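Local coordinates for protein putative enoyl-CoA hydratase (Streptomyces coelicolor A3, PDB 3G64) that probably acts on acyl-CoA thioesters as an enoyl-CoA hydratase-like enzyme of the crotonase family, its exact substrate being unestablished, at residues P35-A40 with G77-E82; L41-Y46 with D81-A86; G103-A108 with A129-A134; A118-V123 with T144-L149. All coordinates share one frame; numbering follows the deposited sequence.

Interaction 1: residues P35-A40 with G77-E82; sequences PDKLNA and GGDVDE
At the N-cap of helix 80-87, D79 is met by K37 and A40 from the loop that joins strand 27-32 to helix 43-58. Its CG stands anti to the backbone N (chi1 -169°), which turns the carboxylate back over the first helical turn. There D79 OD1 accepts from E82 N at 2.8 Å, nearly straight, and from D81 N at 3.0 Å, more bent; the two amides arrive from opposite faces of the carboxylate plane. OD2 is thereby directed at the other loop, with the methyl CB of A40 3.9 Å from D79 OD2, and the lysine chain passes obliquely across, K37 CD 3.8 Å from D79 OD2. That chain bends at its end, yet K37 NZ stays 4.3 Å from D79 OD2, where opposite charges probably attract, though too far for a salt bridge. In the crotonase fold such loops follow the core strands, and here they are drawn close enough for A40 CA to make a C-H...O contact with G77 O at 3.2 Å. The small methyl of A40 suits this close approach, while G77 has backbone angles that call for glycine. Replacing D79 by an alanine would probably leave the amides of D81 and E82 without their capping acceptor. L38 and N39 form the middle of a type I' turn, N39 ND2 donating to E70 O and F74 O.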
loop_
_atom_site.group_PDB
_atom_site.type_symbol
_atom_site.label_atom_id
_atom_site.label_comp_id
_atom_site.label_asym_id
_atom_site.label_seq_id
_atom_site.Cartn_x
_atom_site.Cartn_y
_atom_site.Cartn_z
ATOM N N PRO A 35 -17.325 -8.577 29.498
ATOM C CA PRO A 35 -16.696 -7.285 29.780
ATOM C C PRO A 35 -15.732 -7.386 30.945
ATOM O O PRO A 35 -14.748 -6.654 30.967
ATOM C CB PRO A 35 -17.862 -6.374 30.178
ATOM C CG PRO A 35 -19.095 -7.219 30.173
ATOM C CD PRO A 35 -18.793 -8.554 29.581
ATOM N N ASP A 36 -16.017 -8.272 31.898
ATOM C CA ASP A 36 -15.146 -8.441 33.065
ATOM C C ASP A 36 -13.777 -9.005 32.689
ATOM O O ASP A 36 -12.843 -8.955 33.477
ATOM C CB ASP A 36 -15.800 -9.348 34.126
ATOM C CG ASP A 36 -17.130 -8.792 34.653
ATOM O OD1 ASP A 36 -17.414 -7.580 34.471
ATOM O OD2 ASP A 36 -17.898 -9.579 35.265
ATOM N N LYS A 37 -13.675 -9.570 31.491
ATOM C CA LYS A 37 -12.404 -10.101 30.998
ATOM C C LYS A 37 -11.935 -9.301 29.781
ATOM O O LYS A 37 -11.126 -9.795 28.983
ATOM C CB LYS A 37 -12.577 -11.547 30.528
ATOM C CG LYS A 37 -13.031 -12.511 31.573
ATOM C CD LYS A 37 -12.810 -13.941 31.087
ATOM C CE LYS A 37 -12.550 -14.882 32.271
ATOM N NZ LYS A 37 -11.238 -14.673 32.968
ATOM N N LEU A 38 -12.442 -8.079 29.636
ATOM C CA LEU A 38 -12.091 -7.260 28.483
ATOM C C LEU A 38 -12.449 -8.015 27.199
ATOM O O LEU A 38 -11.716 -7.986 26.216
ATOM C CB LEU A 38 -10.603 -6.906 28.530
ATOM C CG LEU A 38 -10.323 -5.865 29.627
ATOM C CD1 LEU A 38 -8.845 -5.800 29.970
ATOM C CD2 LEU A 38 -10.852 -4.495 29.240
ATOM N N ASN A 39 -13.567 -8.733 27.253
ATOM C CA ASN A 39 -14.106 -9.420 26.099
ATOM C C ASN A 39 -13.166 -10.421 25.436
ATOM O O ASN A 39 -13.287 -10.700 24.234
ATOM C CB ASN A 39 -14.588 -8.363 25.126
ATOM C CG ASN A 39 -15.558 -7.402 25.799
ATOM O OD1 ASN A 39 -16.469 -7.852 26.505
ATOM N ND2 ASN A 39 -15.367 -6.091 25.599
ATOM N N ALA A 40 -12.241 -10.970 26.218
ATOM C CA ALA A 40 -11.341 -12.000 25.706
ATOM C C ALA A 40 -12.125 -13.126 25.026
ATOM O O ALA A 40 -13.106 -13.662 25.566
ATOM C CB ALA A 40 -10.444 -12.567 26.827
ATOM N N GLY A 77 -8.137 -9.751 23.000
ATOM C CA GLY A 77 -7.650 -10.877 22.223
ATOM C C GLY A 77 -8.082 -12.218 22.759
ATOM O O GLY A 77 -9.055 -12.326 23.518
ATOM N N GLY A 78 -7.348 -13.260 22.376
ATOM C CA GLY A 78 -7.684 -14.610 22.806
ATOM C C GLY A 78 -7.434 -14.807 24.302
ATOM O O GLY A 78 -6.445 -14.320 24.857
ATOM N N ASP A 79 -8.320 -15.537 24.961
ATOM C CA ASP A 79 -8.175 -15.774 26.401
ATOM C C ASP A 79 -6.901 -16.568 26.713
ATOM O O ASP A 79 -6.651 -17.629 26.104
ATOM C CB ASP A 79 -9.391 -16.547 26.900
ATOM C CG ASP A 79 -9.458 -16.604 28.421
ATOM O OD1 ASP A 79 -8.728 -17.415 29.059
ATOM O OD2 ASP A 79 -10.267 -15.834 28.970
ATOM N N VAL A 80 -6.104 -16.087 27.665
ATOM C CA VAL A 80 -4.820 -16.729 27.939
ATOM C C VAL A 80 -4.905 -18.162 28.487
ATOM O O VAL A 80 -4.052 -18.995 28.188
ATOM C CB VAL A 80 -3.919 -15.883 28.845
ATOM C CG1 VAL A 80 -2.736 -16.712 29.305
ATOM C CG2 VAL A 80 -3.407 -14.697 28.077
ATOM N N ASP A 81 -5.935 -18.455 29.273
ATOM C CA ASP A 81 -6.106 -19.805 29.780
ATOM C C ASP A 81 -6.986 -20.665 28.886
ATOM O O ASP A 81 -6.656 -21.833 28.614
ATOM C CB ASP A 81 -6.673 -19.785 31.193
ATOM C CG ASP A 81 -5.585 -19.598 32.256
ATOM O OD1 ASP A 81 -4.482 -20.191 32.133
ATOM O OD2 ASP A 81 -5.840 -18.852 33.211
ATOM N N GLU A 82 -8.094 -20.083 28.424
ATOM C CA GLU A 82 -9.088 -20.838 27.697
ATOM C C GLU A 82 -8.707 -21.079 26.239
ATOM O O GLU A 82 -9.254 -21.981 25.588
ATOM C CB GLU A 82 -10.443 -20.171 27.821
ATOM C CG GLU A 82 -11.089 -20.490 29.169
ATOM C CD GLU A 82 -12.367 -19.724 29.395
ATOM O OE1 GLU A 82 -13.460 -20.298 29.182
ATOM O OE2 GLU A 82 -12.272 -18.538 29.775
#

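Interaction 2: residues L41-Y46 with D81-A86; sequences LTFEAY and DEIIGA
I83 and F43 bury the most surface here, and their side chains cross where the starts of helix 43-58 and helix 80-87 approach each other. I83 CG1 lies over one face of the F43 ring, offset toward its rim, 4.1 Å from F43 CE1. The ring edge is covered by A86, whose CB sits in plane 3.8 Å from F43 CE2, a spacing that a methyl suits. F43 CE2 also comes within 3.2 Å of E82 O, a carbonyl that accepts from a water which in turn accepts from F43 N, so one solvent molecule bridges the two backbones. The isoleucine then runs extended (chi2 -172°) until I83 CD1 reaches 3.6 Å from Y46 CE2, at the edge of that ring, and abuts L41 O. Helix 43-58 follows strand 27-32 and helix 80-87 follows strand 64-69, as in the crotonase fold, and F98 of helix 92-111 packs on both F43 and I83. T42 is the N-cap of helix 43-58, T42 OG1 accepting from A45 N at 3.1 Å. Its other branch, CG2, lies beside the E82 chain, the two side chains pointing the same way, and the E82 carboxylate is paired with R34.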
loop_
_atom_site.group_PDB
_atom_site.type_symbol
_atom_site.label_atom_id
_atom_site.label_comp_id
_atom_site.label_asym_id
_atom_site.label_seq_id
_atom_site.Cartn_x
_atom_site.Cartn_y
_atom_site.Cartn_z
ATOM N N LEU A 41 -11.656 -13.501 23.847
ATOM C CA LEU A 41 -12.325 -14.476 23.010
ATOM C C LEU A 41 -12.047 -15.926 23.410
ATOM O O LEU A 41 -10.930 -16.295 23.772
ATOM C CB LEU A 41 -11.894 -14.261 21.559
ATOM C CG LEU A 41 -12.199 -12.892 20.965
ATOM C CD1 LEU A 41 -11.501 -12.728 19.600
ATOM C CD2 LEU A 41 -13.697 -12.756 20.841
ATOM N N THR A 42 -13.081 -16.749 23.306
ATOM C CA THR A 42 -12.962 -18.176 23.541
ATOM C C THR A 42 -13.162 -18.918 22.207
ATOM O O THR A 42 -13.568 -18.317 21.214
ATOM C CB THR A 42 -14.065 -18.625 24.449
ATOM O OG1 THR A 42 -15.308 -18.317 23.809
ATOM C CG2 THR A 42 -13.997 -17.865 25.826
ATOM N N PHE A 43 -12.929 -20.226 22.210
ATOM C CA PHE A 43 -13.164 -21.028 21.034
ATOM C C PHE A 43 -14.584 -20.839 20.539
ATOM O O PHE A 43 -14.810 -20.753 19.340
ATOM C CB PHE A 43 -12.926 -22.513 21.356
ATOM C CG PHE A 43 -11.484 -22.833 21.650
ATOM C CD1 PHE A 43 -10.485 -22.388 20.805
ATOM C CD2 PHE A 43 -11.132 -23.545 22.777
ATOM C CE1 PHE A 43 -9.145 -22.660 21.067
ATOM C CE2 PHE A 43 -9.805 -23.827 23.055
ATOM C CZ PHE A 43 -8.803 -23.386 22.190
ATOM N N GLU A 44 -15.540 -20.813 21.463
ATOM C CA GLU A 44 -16.957 -20.735 21.099
ATOM C C GLU A 44 -17.340 -19.364 20.535
ATOM O O GLU A 44 -18.254 -19.265 19.731
ATOM C CB GLU A 44 -17.854 -21.056 22.307
ATOM C CG GLU A 44 -17.803 -22.505 22.741
ATOM C CD GLU A 44 -16.570 -22.835 23.593
ATOM O OE1 GLU A 44 -15.841 -21.908 24.042
ATOM O OE2 GLU A 44 -16.326 -24.047 23.801
ATOM N N ALA A 45 -16.657 -18.308 20.964
ATOM C CA ALA A 45 -16.936 -16.991 20.411
ATOM C C ALA A 45 -16.434 -16.907 18.965
ATOM O O ALA A 45 -17.093 -16.336 18.102
ATOM C CB ALA A 45 -16.310 -15.905 21.257
ATOM N N TYR A 46 -15.250 -17.454 18.709
ATOM C CA TYR A 46 -14.783 -17.545 17.329
ATOM C C TYR A 46 -15.782 -18.347 16.482
ATOM O O TYR A 46 -16.063 -17.983 15.344
ATOM C CB TYR A 46 -13.423 -18.225 17.270
ATOM C CG TYR A 46 -12.251 -17.315 17.588
ATOM C CD1 TYR A 46 -11.945 -16.220 16.771
ATOM C CD2 TYR A 46 -11.425 -17.579 18.666
ATOM C CE1 TYR A 46 -10.848 -15.402 17.051
ATOM C CE2 TYR A 46 -10.336 -16.782 18.943
ATOM C CZ TYR A 46 -10.056 -15.696 18.136
ATOM O OH TYR A 46 -8.964 -14.926 18.443
ATOM N N ASP A 81 -5.935 -18.455 29.273
ATOM C CA ASP A 81 -6.106 -19.805 29.780
ATOM C C ASP A 81 -6.986 -20.665 28.886
ATOM O O ASP A 81 -6.656 -21.833 28.614
ATOM C CB ASP A 81 -6.673 -19.785 31.193
ATOM C CG ASP A 81 -5.585 -19.598 32.256
ATOM O OD1 ASP A 81 -4.482 -20.191 32.133
ATOM O OD2 ASP A 81 -5.840 -18.852 33.211
ATOM N N GLU A 82 -8.094 -20.083 28.424
ATOM C CA GLU A 82 -9.088 -20.838 27.697
ATOM C C GLU A 82 -8.707 -21.079 26.239
ATOM O O GLU A 82 -9.254 -21.981 25.588
ATOM C CB GLU A 82 -10.443 -20.171 27.821
ATOM C CG GLU A 82 -11.089 -20.490 29.169
ATOM C CD GLU A 82 -12.367 -19.724 29.395
ATOM O OE1 GLU A 82 -13.460 -20.298 29.182
ATOM O OE2 GLU A 82 -12.272 -18.538 29.775
ATOM N N ILE A 83 -7.776 -20.272 25.728
ATOM C CA ILE A 83 -7.231 -20.532 24.400
ATOM C C ILE A 83 -5.805 -21.018 24.516
ATOM O O ILE A 83 -5.545 -22.183 24.277
ATOM C CB ILE A 83 -7.385 -19.338 23.429
ATOM C CG1 ILE A 83 -8.872 -19.162 23.091
ATOM C CG2 ILE A 83 -6.636 -19.604 22.122
ATOM C CD1 ILE A 83 -9.148 -18.156 22.009
ATOM N N ILE A 84 -4.894 -20.154 24.943
ATOM C CA ILE A 84 -3.482 -20.523 24.948
ATOM C C ILE A 84 -3.191 -21.767 25.780
ATOM O O ILE A 84 -2.570 -22.715 25.298
ATOM C CB ILE A 84 -2.584 -19.335 25.372
ATOM C CG1 ILE A 84 -2.663 -18.238 24.301
ATOM C CG2 ILE A 84 -1.152 -19.811 25.623
ATOM C CD1 ILE A 84 -1.802 -17.003 24.573
ATOM N N GLY A 85 -3.635 -21.775 27.034
ATOM C CA GLY A 85 -3.452 -22.944 27.865
ATOM C C GLY A 85 -4.046 -24.188 27.220
ATOM O O GLY A 85 -3.441 -25.257 27.236
ATOM N N ALA A 86 -5.238 -24.067 26.645
ATOM C CA ALA A 86 -5.843 -25.227 26.003
ATOM C C ALA A 86 -5.056 -25.702 24.753
ATOM O O ALA A 86 -4.921 -26.905 24.522
ATOM C CB ALA A 86 -7.290 -24.923 25.628
HETATM O O HOH W 1 -11.889 -21.056 24.669
#

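Interaction 3: residues G103-A108 with A129-A134; sequences GQVVRA and AVLALA
V106 carries this contact, using both branches of its isopropyl group. CG1, anti to the backbone N (chi1 167°), points to the methyl of A134, with V106 CG1 to A134 CB at 3.8 Å. CG2, beside the N, meets the first branch of V130 almost at a right angle, V106 CG2 lying 3.9 Å from V130 CG1. In the preceding residue, V105 CG1 touches L131 CD2 at 4.0 Å, the two chains crossing at a slant, and the same L131 methyl grazes V106. The small A134 suits the closest backbone approach, its CA 6.1 Å from that of V106. No polar atom crosses, which suits a buried seam of aliphatic groups.

Farther out, L165 of helix 162-170 and M160 close over V106, A162 and F150 pack on V130, and L49 of helix 43-58 backs V105. R110 donates to A134 O, tying the end of helix 127-134 to its partner. R107 packs on A240 and Q104 on V243, both of the second subunit. The short segments run nearly parallel, at -25° with axes 9.6 Å apart, as expected of helices in two successive beta-alpha-beta crossovers of the crotonase core.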
loop_
_atom_site.group_PDB
_atom_site.type_symbol
_atom_site.label_atom_id
_atom_site.label_comp_id
_atom_site.label_asym_id
_atom_site.label_seq_id
_atom_site.Cartn_x
_atom_site.Cartn_y
_atom_site.Cartn_z
ATOM N N GLY A 103 -8.372 -17.234 11.014
ATOM C CA GLY A 103 -8.152 -16.640 9.701
ATOM C C GLY A 103 -9.425 -16.563 8.879
ATOM O O GLY A 103 -9.661 -15.575 8.169
ATOM N N GLN A 104 -10.274 -17.573 8.955
ATOM C CA GLN A 104 -11.491 -17.498 8.144
ATOM C C GLN A 104 -12.532 -16.555 8.765
ATOM O O GLN A 104 -13.443 -16.095 8.069
ATOM C CB GLN A 104 -12.078 -18.889 7.867
ATOM C CG GLN A 104 -11.092 -19.855 7.161
ATOM C CD GLN A 104 -10.915 -19.582 5.682
ATOM O OE1 GLN A 104 -11.875 -19.264 4.975
ATOM N NE2 GLN A 104 -9.682 -19.748 5.188
ATOM N N VAL A 105 -12.399 -16.245 10.059
ATOM C CA VAL A 105 -13.248 -15.185 10.622
ATOM C C VAL A 105 -12.901 -13.847 9.966
ATOM O O VAL A 105 -13.780 -13.129 9.473
ATOM C CB VAL A 105 -13.145 -15.090 12.155
ATOM C CG1 VAL A 105 -13.920 -13.817 12.643
ATOM C CG2 VAL A 105 -13.743 -16.340 12.759
ATOM N N VAL A 106 -11.605 -13.543 9.909
ATOM C CA VAL A 106 -11.136 -12.301 9.304
ATOM C C VAL A 106 -11.508 -12.253 7.818
ATOM O O VAL A 106 -11.966 -11.213 7.314
ATOM C CB VAL A 106 -9.603 -12.143 9.509
ATOM C CG1 VAL A 106 -9.041 -11.053 8.637
ATOM C CG2 VAL A 106 -9.308 -11.849 10.995
ATOM N N ARG A 107 -11.334 -13.373 7.117
ATOM C CA ARG A 107 -11.716 -13.424 5.718
ATOM C C ARG A 107 -13.227 -13.179 5.568
ATOM O O ARG A 107 -13.672 -12.446 4.666
ATOM C CB ARG A 107 -11.321 -14.773 5.115
ATOM C CG ARG A 107 -11.366 -14.747 3.600
ATOM C CD ARG A 107 -10.847 -16.075 2.967
ATOM N NE ARG A 107 -11.885 -17.089 3.038
ATOM C CZ ARG A 107 -11.892 -18.225 2.332
ATOM N NH1 ARG A 107 -10.910 -18.518 1.482
ATOM N NH2 ARG A 107 -12.896 -19.081 2.475
ATOM N N ALA A 108 -14.016 -13.786 6.454
ATOM C CA ALA A 108 -15.467 -13.599 6.404
ATOM C C ALA A 108 -15.838 -12.114 6.636
ATOM O O ALA A 108 -16.755 -11.587 6.001
ATOM C CB ALA A 108 -16.151 -14.486 7.435
ATOM N N ALA A 129 -7.303 -6.501 17.887
ATOM C CA ALA A 129 -6.754 -5.547 16.937
ATOM C C ALA A 129 -6.937 -6.033 15.487
ATOM O O ALA A 129 -7.150 -5.225 14.586
ATOM C CB ALA A 129 -5.244 -5.306 17.247
ATOM N N VAL A 130 -6.878 -7.346 15.248
ATOM C CA VAL A 130 -7.004 -7.813 13.856
ATOM C C VAL A 130 -8.446 -7.756 13.394
ATOM O O VAL A 130 -8.717 -7.432 12.232
ATOM C CB VAL A 130 -6.411 -9.226 13.605
ATOM C CG1 VAL A 130 -6.387 -9.546 12.040
ATOM C CG2 VAL A 130 -5.008 -9.312 14.191
ATOM N N LEU A 131 -9.373 -8.061 14.298
ATOM C CA LEU A 131 -10.789 -7.897 13.981
ATOM C C LEU A 131 -11.088 -6.431 13.650
ATOM O O LEU A 131 -11.784 -6.136 12.686
ATOM C CB LEU A 131 -11.645 -8.348 15.167
ATOM C CG LEU A 131 -11.676 -9.872 15.343
ATOM C CD1 LEU A 131 -12.531 -10.234 16.563
ATOM C CD2 LEU A 131 -12.206 -10.549 14.052
ATOM N N ALA A 132 -10.532 -5.518 14.433
ATOM C CA ALA A 132 -10.690 -4.096 14.139
ATOM C C ALA A 132 -10.106 -3.772 12.754
ATOM O O ALA A 132 -10.724 -3.095 11.942
ATOM C CB ALA A 132 -10.013 -3.248 15.225
ATOM N N LEU A 133 -8.909 -4.278 12.487
ATOM C CA LEU A 133 -8.232 -3.997 11.225
ATOM C C LEU A 133 -9.022 -4.547 10.018
ATOM O O LEU A 133 -8.986 -3.977 8.930
ATOM C CB LEU A 133 -6.825 -4.636 11.288
ATOM C CG LEU A 133 -5.828 -4.433 10.146
ATOM C CD1 LEU A 133 -5.489 -2.940 10.027
ATOM C CD2 LEU A 133 -4.578 -5.271 10.424
ATOM N N ALA A 134 -9.749 -5.644 10.209
ATOM C CA ALA A 134 -10.483 -6.256 9.100
ATOM C C ALA A 134 -11.774 -5.496 8.754
ATOM O O ALA A 134 -12.264 -5.553 7.625
ATOM C CB ALA A 134 -10.794 -7.726 9.399
#

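Interaction 4: residues A118-V123 with T144-L149; sequences AALHGV and TRFAFL
L120, the last residue of strand 116-120, points into the other segment. L120 CB rests against T144, 3.8 Å from T144 OG1 and 4.0 Å from T144 CG2. With CG anti to the carbonyl carbon (chi1 -56°), the chain then heads for F146, where L120 CD1 lies 3.5 Å from F146 CZ, the leucine crossing the phenylalanine at about a right angle. The other branch, CD2, turns to A132 of helix 127-134.

R145 N donates to G122 O at 2.9 Å, the N-H almost straight (168°) but coming from above the carbonyl plane, and V123 pairs with R145 as a parallel bridge. Positive phi at G122 favours glycine at the corner between the strands, and its N is held by S143 OG. T144, just before strand 145-147, suits its place with a hydroxyl that bonds to D141 O and a methyl that packs on L120. With a valine in its place, D141 O would probably lose its hydroxyl partner, leaving that loop less firmly set. H121 turns away, its NE2 bonded to G69 O, and a glycerol, probably from the crystallisation liquor, lies about 3 Å from its side chain between nearest atoms. The segment thus leaves the main sheet at strand 116-120 and enters a small second sheet, where strand 123-125 runs beside strand 145-147, with helix 127-134 packed against L120 and F146.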
loop_
_atom_site.group_PDB
_atom_site.type_symbol
_atom_site.label_atom_id
_atom_site.label_comp_id
_atom_site.label_asym_id
_atom_site.label_seq_id
_atom_site.Cartn_x
_atom_site.Cartn_y
_atom_site.Cartn_z
ATOM N N ALA A 118 -16.183 -1.230 13.306
ATOM C CA ALA A 118 -15.709 -1.531 14.666
ATOM C C ALA A 118 -15.790 -0.293 15.546
ATOM O O ALA A 118 -15.241 0.771 15.200
ATOM C CB ALA A 118 -14.277 -2.087 14.639
ATOM N N ALA A 119 -16.502 -0.421 16.663
ATOM C CA ALA A 119 -16.688 0.689 17.600
ATOM C C ALA A 119 -15.613 0.544 18.667
ATOM O O ALA A 119 -15.727 -0.318 19.548
ATOM C CB ALA A 119 -18.099 0.609 18.244
ATOM N N LEU A 120 -14.559 1.351 18.585
ATOM C CA LEU A 120 -13.356 1.103 19.391
ATOM C C LEU A 120 -13.171 2.065 20.561
ATOM O O LEU A 120 -13.440 3.262 20.443
ATOM C CB LEU A 120 -12.099 1.183 18.518
ATOM C CG LEU A 120 -12.017 0.275 17.273
ATOM C CD1 LEU A 120 -10.731 0.587 16.547
ATOM C CD2 LEU A 120 -12.037 -1.175 17.714
ATOM N N HIS A 121 -12.636 1.529 21.655
ATOM C CA HIS A 121 -12.305 2.304 22.858
ATOM C C HIS A 121 -11.422 1.383 23.700
ATOM O O HIS A 121 -11.501 0.149 23.559
ATOM C CB HIS A 121 -13.573 2.671 23.634
ATOM C CG HIS A 121 -14.397 1.482 24.025
ATOM N ND1 HIS A 121 -14.346 0.917 25.284
ATOM C CD2 HIS A 121 -15.267 0.727 23.309
ATOM C CE1 HIS A 121 -15.152 -0.127 25.328
ATOM N NE2 HIS A 121 -15.720 -0.269 24.141
ATOM N N GLY A 122 -10.574 1.975 24.542
ATOM C CA GLY A 122 -9.626 1.232 25.349
ATOM C C GLY A 122 -8.857 0.211 24.502
ATOM O O GLY A 122 -8.589 0.458 23.325
ATOM N N VAL A 123 -8.516 -0.933 25.097
ATOM C CA VAL A 123 -7.616 -1.886 24.446
ATOM C C VAL A 123 -8.278 -2.664 23.304
ATOM O O VAL A 123 -9.405 -3.169 23.439
ATOM C CB VAL A 123 -6.964 -2.861 25.460
ATOM C CG1 VAL A 123 -8.007 -3.519 26.292
ATOM C CG2 VAL A 123 -6.178 -3.947 24.747
ATOM N N THR A 144 -8.565 4.773 22.682
ATOM C CA THR A 144 -8.305 3.547 21.904
ATOM C C THR A 144 -6.816 3.230 21.825
ATOM O O THR A 144 -6.009 4.104 21.485
ATOM C CB THR A 144 -8.857 3.674 20.474
ATOM O OG1 THR A 144 -10.283 3.813 20.529
ATOM C CG2 THR A 144 -8.481 2.433 19.635
ATOM N N ARG A 145 -6.463 1.997 22.183
ATOM C CA ARG A 145 -5.083 1.520 22.143
ATOM C C ARG A 145 -4.960 0.171 21.396
ATOM O O ARG A 145 -5.352 -0.873 21.934
ATOM C CB ARG A 145 -4.551 1.286 23.555
ATOM C CG ARG A 145 -4.735 2.471 24.502
ATOM C CD ARG A 145 -4.340 2.122 25.941
ATOM N NE ARG A 145 -3.494 3.220 26.331
ATOM C CZ ARG A 145 -2.227 3.136 26.718
ATOM N NH1 ARG A 145 -1.624 1.965 26.919
ATOM N NH2 ARG A 145 -1.581 4.268 26.957
ATOM N N PHE A 146 -4.392 0.201 20.190
ATOM C CA PHE A 146 -4.093 -1.013 19.423
ATOM C C PHE A 146 -2.781 -1.633 19.864
ATOM O O PHE A 146 -1.793 -0.924 20.133
ATOM C CB PHE A 146 -3.915 -0.701 17.933
ATOM C CG PHE A 146 -5.126 -0.182 17.247
ATOM C CD1 PHE A 146 -5.973 -1.045 16.555
ATOM C CD2 PHE A 146 -5.381 1.200 17.211
ATOM C CE1 PHE A 146 -7.095 -0.542 15.840
ATOM C CE2 PHE A 146 -6.500 1.711 16.512
ATOM C CZ PHE A 146 -7.361 0.833 15.841
ATOM N N ALA A 147 -2.750 -2.954 19.922
ATOM C CA ALA A 147 -1.485 -3.630 20.122
ATOM C C ALA A 147 -1.482 -4.955 19.366
ATOM O O ALA A 147 -2.306 -5.825 19.614
ATOM C CB ALA A 147 -1.216 -3.847 21.642
ATOM N N PHE A 148 -0.569 -5.090 18.412
ATOM C CA PHE A 148 -0.482 -6.337 17.629
ATOM C C PHE A 148 0.560 -7.196 18.277
ATOM O O PHE A 148 1.676 -7.292 17.781
ATOM C CB PHE A 148 -0.132 -6.009 16.170
ATOM C CG PHE A 148 -1.225 -5.252 15.459
ATOM C CD1 PHE A 148 -2.241 -5.937 14.795
ATOM C CD2 PHE A 148 -1.269 -3.874 15.501
ATOM C CE1 PHE A 148 -3.268 -5.239 14.144
ATOM C CE2 PHE A 148 -2.301 -3.168 14.849
ATOM C CZ PHE A 148 -3.297 -3.866 14.170
ATOM N N LEU A 149 0.205 -7.780 19.420
ATOM C CA LEU A 149 1.192 -8.306 20.345
ATOM C C LEU A 149 1.441 -9.839 20.272
ATOM O O LEU A 149 1.886 -10.456 21.227
ATOM C CB LEU A 149 0.862 -7.836 21.766
ATOM C CG LEU A 149 -0.595 -7.977 22.167
ATOM C CD1 LEU A 149 -1.038 -9.458 21.986
ATOM C CD2 LEU A 149 -0.794 -7.480 23.609
#

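In the fold
Interactions 1 and 2 come first along the chain and share helix 80-87; their centres lie 8 Å apart, and L41 is probably hydrogen-bonded to G77 and D79 between them. Interactions 3 and 4 follow and alternate: 103-108, 118-123, 129-134, 144-149. Their centres are 14 Å apart, and A129, A132 and L133 of helix 127-134 pack on L120 and F148. Interaction 3, nearest the centre of the chain, also touches interaction 2 through L131 and L41, and L38 meets V123 between interactions 1 and 4. Packing contacts thus link the loops, helices and small sheet, consistent with one crotonase-type domain, which meets a second subunit at interactions 1 to 3.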